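Local coordinates for siderophore periplasmic binding protein (PDB 5DH0) that probably binds the iron-loaded siderophore of the fuscachelin pathway outside the cell membrane and delivers it to a transporter for uptake, at residues I45-E49 with F50-V54; L92-M96 with E97-E101; A199-N202 with T203-G207. One frame throughout, in Å; residues are numbered along the deposited sequence.

Interaction 1: residues I45-E49 with F50-V54; sequences IVALE and FGTEV
Glu49 and Phe50 carry a local contact round a tight turn, at the point where buried strand 45-47 ends and the chain swings into helix 52-57. The two side chains run side by side in the same direction, and the aliphatic stem of Glu49 lies over one face of the Phe50 ring as a CH-pi contact, with Glu49 CG 3.9 Å from the ring centroid. Because CG stands anti to the backbone N (chi1 -164°) and the chain stays extended, the carboxylate is carried along the ring until Glu49 OE1 is 3.1 Å from Phe50 CE2, the two planes 37° apart. OE1 is also salt-bridged to Arg112, and the ring meets Phe137 edge to face. Replacing Glu49 with an alanine would probably leave Arg112 without this carboxylate mate and strip the ring face of its aliphatic cover. The turn links the first strand and helix of a beta-alpha-beta unit, whose strands belong to the five-stranded parallel sheet of this lobe. Gly51 N donates to Leu48 O at 2.8 Å, and Phe50, at the corner, has a positive phi of 71°. Behind the turn, Ala47 CB packs 3.5 Å from Gly51 C; Gly51, with no side chain, lets the turn come this close to that methyl and to Leu48 O.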
loop_
_atom_site.group_PDB
_atom_site.type_symbol
_atom_site.label_atom_id
_atom_site.label_comp_id
_atom_site.label_asym_id
_atom_site.label_seq_id
_atom_site.Cartn_x
_atom_site.Cartn_y
_atom_site.Cartn_z
ATOM N N ILE A 45 10.632 3.315 -46.870
ATOM C CA ILE A 45 10.306 4.023 -45.637
ATOM C C ILE A 45 11.554 4.292 -44.793
ATOM O O ILE A 45 12.350 3.378 -44.543
ATOM C CB ILE A 45 9.265 3.214 -44.829
ATOM C CG1 ILE A 45 7.973 3.122 -45.638
ATOM C CG2 ILE A 45 8.996 3.844 -43.459
ATOM C CD1 ILE A 45 7.060 2.004 -45.237
ATOM N N VAL A 46 11.745 5.547 -44.383
ATOM C CA VAL A 46 12.724 5.851 -43.333
ATOM C C VAL A 46 12.013 5.902 -41.985
ATOM O O VAL A 46 11.127 6.728 -41.768
ATOM C CB VAL A 46 13.468 7.175 -43.570
ATOM C CG1 VAL A 46 14.162 7.637 -42.287
ATOM C CG2 VAL A 46 14.494 7.006 -44.670
ATOM N N ALA A 47 12.392 4.992 -41.096
ATOM C CA ALA A 47 11.829 4.937 -39.751
ATOM C C ALA A 47 12.689 5.718 -38.771
ATOM O O ALA A 47 13.769 5.271 -38.391
ATOM C CB ALA A 47 11.688 3.485 -39.288
ATOM N N LEU A 48 12.226 6.892 -38.368
ATOM C CA LEU A 48 12.864 7.576 -37.256
ATOM C C LEU A 48 12.327 6.965 -35.961
ATOM O O LEU A 48 11.729 5.871 -35.987
ATOM C CB LEU A 48 12.625 9.080 -37.325
ATOM C CG LEU A 48 13.118 9.659 -38.654
ATOM C CD1 LEU A 48 12.864 11.143 -38.748
ATOM C CD2 LEU A 48 14.587 9.348 -38.877
ATOM N N GLU A 49 12.539 7.649 -34.838
ATOM C CA GLU A 49 12.191 7.069 -33.541
ATOM C C GLU A 49 10.715 6.651 -33.481
ATOM O O GLU A 49 9.838 7.373 -33.962
ATOM C CB GLU A 49 12.507 8.036 -32.395
ATOM C CG GLU A 49 12.528 7.334 -31.041
ATOM C CD GLU A 49 12.601 8.285 -29.859
ATOM O OE1 GLU A 49 11.982 9.377 -29.936
ATOM O OE2 GLU A 49 13.263 7.920 -28.849
ATOM N N PHE A 50 10.493 5.463 -32.908
ATOM C CA PHE A 50 9.197 4.779 -32.793
ATOM C C PHE A 50 8.688 4.249 -34.127
ATOM O O PHE A 50 7.660 3.568 -34.166
ATOM C CB PHE A 50 8.131 5.685 -32.146
ATOM C CG PHE A 50 8.533 6.185 -30.797
ATOM C CD1 PHE A 50 8.665 5.301 -29.732
ATOM C CD2 PHE A 50 8.841 7.522 -30.600
ATOM C CE1 PHE A 50 9.080 5.743 -28.478
ATOM C CE2 PHE A 50 9.244 7.975 -29.357
ATOM C CZ PHE A 50 9.369 7.082 -28.292
ATOM N N GLY A 51 9.408 4.537 -35.208
ATOM C CA GLY A 51 9.050 4.001 -36.511
ATOM C C GLY A 51 9.513 2.561 -36.705
ATOM O O GLY A 51 8.895 1.806 -37.454
ATOM N N THR A 52 10.599 2.177 -36.038
ATOM C CA THR A 52 11.179 0.850 -36.225
ATOM C C THR A 52 10.203 -0.269 -35.865
ATOM O O THR A 52 10.067 -1.247 -36.606
ATOM C CB THR A 52 12.453 0.659 -35.381
ATOM O OG1 THR A 52 13.376 1.720 -35.652
ATOM C CG2 THR A 52 13.093 -0.675 -35.711
ATOM N N GLU A 53 9.524 -0.120 -34.729
ATOM C CA GLU A 53 8.528 -1.099 -34.273
ATOM C C GLU A 53 7.399 -1.230 -35.293
ATOM O O GLU A 53 6.821 -2.306 -35.476
ATOM C CB GLU A 53 7.964 -0.696 -32.902
ATOM C CG GLU A 53 8.984 -0.799 -31.744
ATOM C CD GLU A 53 10.091 0.279 -31.787
ATOM O OE1 GLU A 53 10.043 1.200 -32.644
ATOM O OE2 GLU A 53 11.027 0.186 -30.963
ATOM N N VAL A 54 7.100 -0.132 -35.975
ATOM C CA VAL A 54 6.019 -0.130 -36.953
ATOM C C VAL A 54 6.379 -0.919 -38.207
ATOM O O VAL A 54 5.598 -1.768 -38.652
ATOM C CB VAL A 54 5.628 1.304 -37.331
ATOM C CG1 VAL A 54 4.630 1.319 -38.497
ATOM C CG2 VAL A 54 5.042 1.999 -36.114
#

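Interaction 2: residues L92-M96 with E97-E101; sequences LEINM and EAIAE
The carboxamide of Asn95 is the flat group of this local contact, and Ala98 sits over one of its faces. Ala98 CB stands above the amide carbon, 3.5 Å from Asn95 CG, while Ala98 N approaches from the same side. Beyond the amide oxygen stands the Glu97 side chain, its CB 3.5 Å from Asn95 OD1. Asn95 CG is anti to the backbone N (chi1 -171°), which turns the amide back toward the first turn of helix 96-102, and Asn95 OD1 accepts a hydrogen bond from Ala98 N at 3.1 Å. The donor lies well out of the carbonyl plane, 68° from it, rather than on a lone pair. Asn95 is thus the N-cap, its side chain satisfying a first-turn N-H that has no preceding helical carbonyl to pair with. Regular helical bonding starts at the same residue: Ile99 N donates to Asn95 O at 3.2 Å, and the next bond, from Ala100 N to Met96 O, is nearly straight at 163°. Flanking the cap, Ile94 CG2 touches Ile99 CD1 at 3.6 Å as the two side chains cross obliquely. This pairing of the residue before the N-cap with the fourth helical residue is a hydrophobic staple. Ile94 also packs on Ile122 of helix 116-126. Ile99 reaches Leu126 of that helix, Val87 of strand 86-88 and Ile107 of strand 106-112, seating the helix start against the parallel sheet and the next helix.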
loop_
_atom_site.group_PDB
_atom_site.type_symbol
_atom_site.label_atom_id
_atom_site.label_comp_id
_atom_site.label_asym_id
_atom_site.label_seq_id
_atom_site.Cartn_x
_atom_site.Cartn_y
_atom_site.Cartn_z
ATOM N N LEU A 92 18.797 11.482 -30.785
ATOM C CA LEU A 92 17.720 11.953 -31.664
ATOM C C LEU A 92 18.156 13.005 -32.697
ATOM O O LEU A 92 17.307 13.576 -33.371
ATOM C CB LEU A 92 16.553 12.510 -30.836
ATOM C CG LEU A 92 15.406 11.578 -30.442
ATOM C CD1 LEU A 92 15.908 10.210 -29.999
ATOM C CD2 LEU A 92 14.550 12.223 -29.342
ATOM N N GLU A 93 19.451 13.271 -32.854
ATOM C CA GLU A 93 19.832 14.201 -33.916
ATOM C C GLU A 93 19.746 13.502 -35.271
ATOM O O GLU A 93 20.146 12.342 -35.425
ATOM C CB GLU A 93 21.233 14.793 -33.721
ATOM C CG GLU A 93 21.478 15.944 -34.707
ATOM C CD GLU A 93 22.919 16.412 -34.777
ATOM O OE1 GLU A 93 23.830 15.607 -34.469
ATOM O OE2 GLU A 93 23.139 17.589 -35.158
ATOM N N ILE A 94 19.212 14.223 -36.247
ATOM C CA ILE A 94 18.902 13.655 -37.546
ATOM C C ILE A 94 19.988 13.976 -38.580
ATOM O O ILE A 94 20.376 15.124 -38.764
ATOM C CB ILE A 94 17.522 14.158 -38.039
ATOM C CG1 ILE A 94 16.416 13.657 -37.106
ATOM C CG2 ILE A 94 17.254 13.722 -39.464
ATOM C CD1 ILE A 94 15.030 14.186 -37.452
ATOM N N ASN A 95 20.487 12.936 -39.233
ATOM C CA ASN A 95 21.439 13.073 -40.325
ATOM C C ASN A 95 20.689 13.242 -41.647
ATOM O O ASN A 95 20.355 12.262 -42.308
ATOM C CB ASN A 95 22.347 11.850 -40.366
ATOM C CG ASN A 95 23.494 11.998 -41.334
ATOM O OD1 ASN A 95 23.448 12.795 -42.270
ATOM N ND2 ASN A 95 24.535 11.209 -41.120
ATOM N N MET A 96 20.411 14.491 -42.007
ATOM C CA MET A 96 19.633 14.816 -43.194
ATOM C C MET A 96 20.229 14.231 -44.476
ATOM O O MET A 96 19.504 13.715 -45.331
ATOM C CB MET A 96 19.505 16.328 -43.320
ATOM C CG MET A 96 18.599 16.949 -42.268
ATOM S SD MET A 96 16.872 16.522 -42.561
ATOM C CE MET A 96 16.028 17.397 -41.238
ATOM N N GLU A 97 21.551 14.314 -44.593
ATOM C CA GLU A 97 22.263 13.746 -45.727
ATOM C C GLU A 97 22.019 12.259 -45.869
ATOM O O GLU A 97 21.832 11.755 -46.968
ATOM C CB GLU A 97 23.764 13.987 -45.593
ATOM C CG GLU A 97 24.215 15.370 -45.983
ATOM C CD GLU A 97 25.389 15.313 -46.934
ATOM O OE1 GLU A 97 26.000 14.222 -47.046
ATOM O OE2 GLU A 97 25.687 16.345 -47.576
ATOM N N ALA A 98 22.050 11.553 -44.748
ATOM C CA ALA A 98 21.862 10.113 -44.765
ATOM C C ALA A 98 20.452 9.783 -45.257
ATOM O O ALA A 98 20.237 8.794 -45.965
ATOM C CB ALA A 98 22.115 9.524 -43.377
ATOM N N ILE A 99 19.497 10.630 -44.900
ATOM C CA ILE A 99 18.119 10.380 -45.279
ATOM C C ILE A 99 17.944 10.551 -46.776
ATOM O O ILE A 99 17.304 9.724 -47.420
ATOM C CB ILE A 99 17.146 11.301 -44.528
ATOM C CG1 ILE A 99 17.156 10.940 -43.043
ATOM C CG2 ILE A 99 15.746 11.189 -45.130
ATOM C CD1 ILE A 99 16.147 11.692 -42.222
ATOM N N ALA A 100 18.526 11.609 -47.332
ATOM C CA ALA A 100 18.441 11.832 -48.770
ATOM C C ALA A 100 19.156 10.710 -49.540
ATOM O O ALA A 100 18.684 10.268 -50.590
ATOM C CB ALA A 100 19.006 13.195 -49.137
ATOM N N GLU A 101 20.270 10.215 -49.007
ATOM C CA GLU A 101 20.969 9.126 -49.682
ATOM C C GLU A 101 20.153 7.826 -49.695
ATOM O O GLU A 101 20.225 7.062 -50.655
ATOM C CB GLU A 101 22.334 8.891 -49.047
ATOM C CG GLU A 101 23.471 9.581 -49.809
ATOM C CD GLU A 101 24.836 9.283 -49.214
ATOM O OE1 GLU A 101 25.249 10.005 -48.277
ATOM O OE2 GLU A 101 25.495 8.323 -49.683
#

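Interaction 3: residues A199-N202 with T203-G207; sequences AVVN and TNAWG
Asn202 meets the turn that follows it with both its backbone and its side chain. Asn202 OD1 takes a weak hydrogen bond from Thr203 N at 3.0 Å, and Asn202 O a second weak one from Ala205 N at 3.4 Å, which closes a type I beta turn from Asn202 to Ala205. Across the turn the side chains of Asn202 and Asn204 approach with their amide planes 77° apart, and Asn204 OD1 lies 3.3 Å from Asn202 CB. The Asn204 amide is folded back into this position by chi1 of 61°, which sets CG between the backbone N and the carbonyl carbon. On the apolar side, Val201 CG1 touches Ala205 O at 3.2 Å and meets the indole obliquely, 4.0 Å from Trp206 CE3; the two side chains cross at about a right angle. Ala205 CB rests over one face of that ring system, near its rim. Further out, Val201 packs on Leu190 and Phe192 of strand 187-193, which pairs antiparallel with strand 197-201. Asn202 ND2 donates to the carbonyls of Gly226 and Asn228, and Asn204 ND2 to that of Glu227. The turn therefore joins strand 197-201 to helix 206-213 while two side-chain amides fasten it to segment 226-228. Since both bonds inside the turn are weak, these neutral amide-to-carbonyl bonds probably help to hold its shape, with no charge pair taking part.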
loop_
_atom_site.group_PDB
_atom_site.type_symbol
_atom_site.label_atom_id
_atom_site.label_comp_id
_atom_site.label_asym_id
_atom_site.label_seq_id
_atom_site.Cartn_x
_atom_site.Cartn_y
_atom_site.Cartn_z
ATOM N N ALA A 199 15.116 2.033 -9.925
ATOM C CA ALA A 199 13.872 2.732 -10.140
ATOM C C ALA A 199 12.643 1.805 -9.975
ATOM O O ALA A 199 12.692 0.617 -10.313
ATOM C CB ALA A 199 13.886 3.377 -11.504
ATOM N N VAL A 200 11.566 2.367 -9.418
ATOM C CA VAL A 200 10.254 1.717 -9.342
ATOM C C VAL A 200 9.296 2.440 -10.286
ATOM O O VAL A 200 9.084 3.646 -10.152
ATOM C CB VAL A 200 9.675 1.727 -7.904
ATOM C CG1 VAL A 200 8.337 0.945 -7.851
ATOM C CG2 VAL A 200 10.700 1.162 -6.901
ATOM N N VAL A 201 8.734 1.717 -11.252
ATOM C CA VAL A 201 7.927 2.348 -12.296
ATOM C C VAL A 201 6.549 2.764 -11.770
ATOM O O VAL A 201 5.968 2.097 -10.918
ATOM C CB VAL A 201 7.792 1.413 -13.506
ATOM C CG1 VAL A 201 6.840 1.993 -14.573
ATOM C CG2 VAL A 201 9.193 1.149 -14.093
ATOM N N ASN A 202 6.063 3.899 -12.264
ATOM C CA ASN A 202 4.833 4.518 -11.804
ATOM C C ASN A 202 3.592 4.015 -12.589
ATOM O O ASN A 202 3.720 3.321 -13.603
ATOM C CB ASN A 202 4.980 6.042 -11.914
ATOM C CG ASN A 202 4.057 6.808 -10.951
ATOM O OD1 ASN A 202 3.496 6.243 -10.014
ATOM N ND2 ASN A 202 3.924 8.101 -11.179
ATOM N N THR A 203 2.400 4.363 -12.117
ATOM C CA THR A 203 1.145 3.905 -12.744
ATOM C C THR A 203 0.895 4.513 -14.120
ATOM O O THR A 203 0.040 4.045 -14.855
ATOM C CB THR A 203 -0.070 4.240 -11.865
ATOM O OG1 THR A 203 -0.131 5.661 -11.686
ATOM C CG2 THR A 203 0.043 3.554 -10.485
ATOM N N ASN A 204 1.646 5.548 -14.474
ATOM C CA ASN A 204 1.445 6.227 -15.747
ATOM C C ASN A 204 2.458 5.860 -16.827
ATOM O O ASN A 204 2.520 6.528 -17.856
ATOM C CB ASN A 204 1.474 7.750 -15.534
ATOM C CG ASN A 204 2.808 8.244 -14.964
ATOM O OD1 ASN A 204 3.662 7.457 -14.530
ATOM N ND2 ASN A 204 2.985 9.558 -14.955
ATOM N N ALA A 205 3.267 4.824 -16.611
ATOM C CA ALA A 205 4.347 4.552 -17.576
ATOM C C ALA A 205 4.642 3.065 -17.793
ATOM O O ALA A 205 4.597 2.273 -16.845
ATOM C CB ALA A 205 5.617 5.262 -17.139
ATOM N N TRP A 206 4.926 2.706 -19.048
ATOM C CA TRP A 206 5.461 1.390 -19.397
ATOM C C TRP A 206 4.643 0.275 -18.747
ATOM O O TRP A 206 3.419 0.371 -18.678
ATOM C CB TRP A 206 6.946 1.325 -18.997
ATOM C CG TRP A 206 7.699 2.516 -19.567
ATOM C CD1 TRP A 206 7.659 2.948 -20.854
ATOM C CD2 TRP A 206 8.566 3.429 -18.872
ATOM N NE1 TRP A 206 8.441 4.067 -21.018
ATOM C CE2 TRP A 206 9.017 4.378 -19.815
ATOM C CE3 TRP A 206 9.029 3.519 -17.559
ATOM C CZ2 TRP A 206 9.892 5.406 -19.482
ATOM C CZ3 TRP A 206 9.904 4.555 -17.233
ATOM C CH2 TRP A 206 10.320 5.477 -18.189
ATOM N N GLY A 207 5.308 -0.753 -18.234
ATOM C CA GLY A 207 4.615 -1.873 -17.624
ATOM C C GLY A 207 3.765 -1.499 -16.428
ATOM O O GLY A 207 2.780 -2.191 -16.120
#

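Interactions 1 and 2 lie in the same lobe, their centres about 14 Å apart, and they touch: Leu48 CD1 is 4.0 Å from Ile94 CD1, and Glu49 OE2 is 3.7 Å from Leu92 CD1. Loop 92-95 thus runs past the turn that follows strand 45-47. Interaction 3 belongs to the mixed sheet on the other side of the chain's centre, about 24 Å from interaction 1 and about 33 Å from interaction 2 between centres. Between nearest atoms it is about 8 Å from interaction 1, where the indole of Trp206 lies beyond the far edge of the Phe50 ring, and about 13 Å from interaction 2. Such a gap between lobes is consistent with the ligand cleft of siderophore-binding proteins of this family.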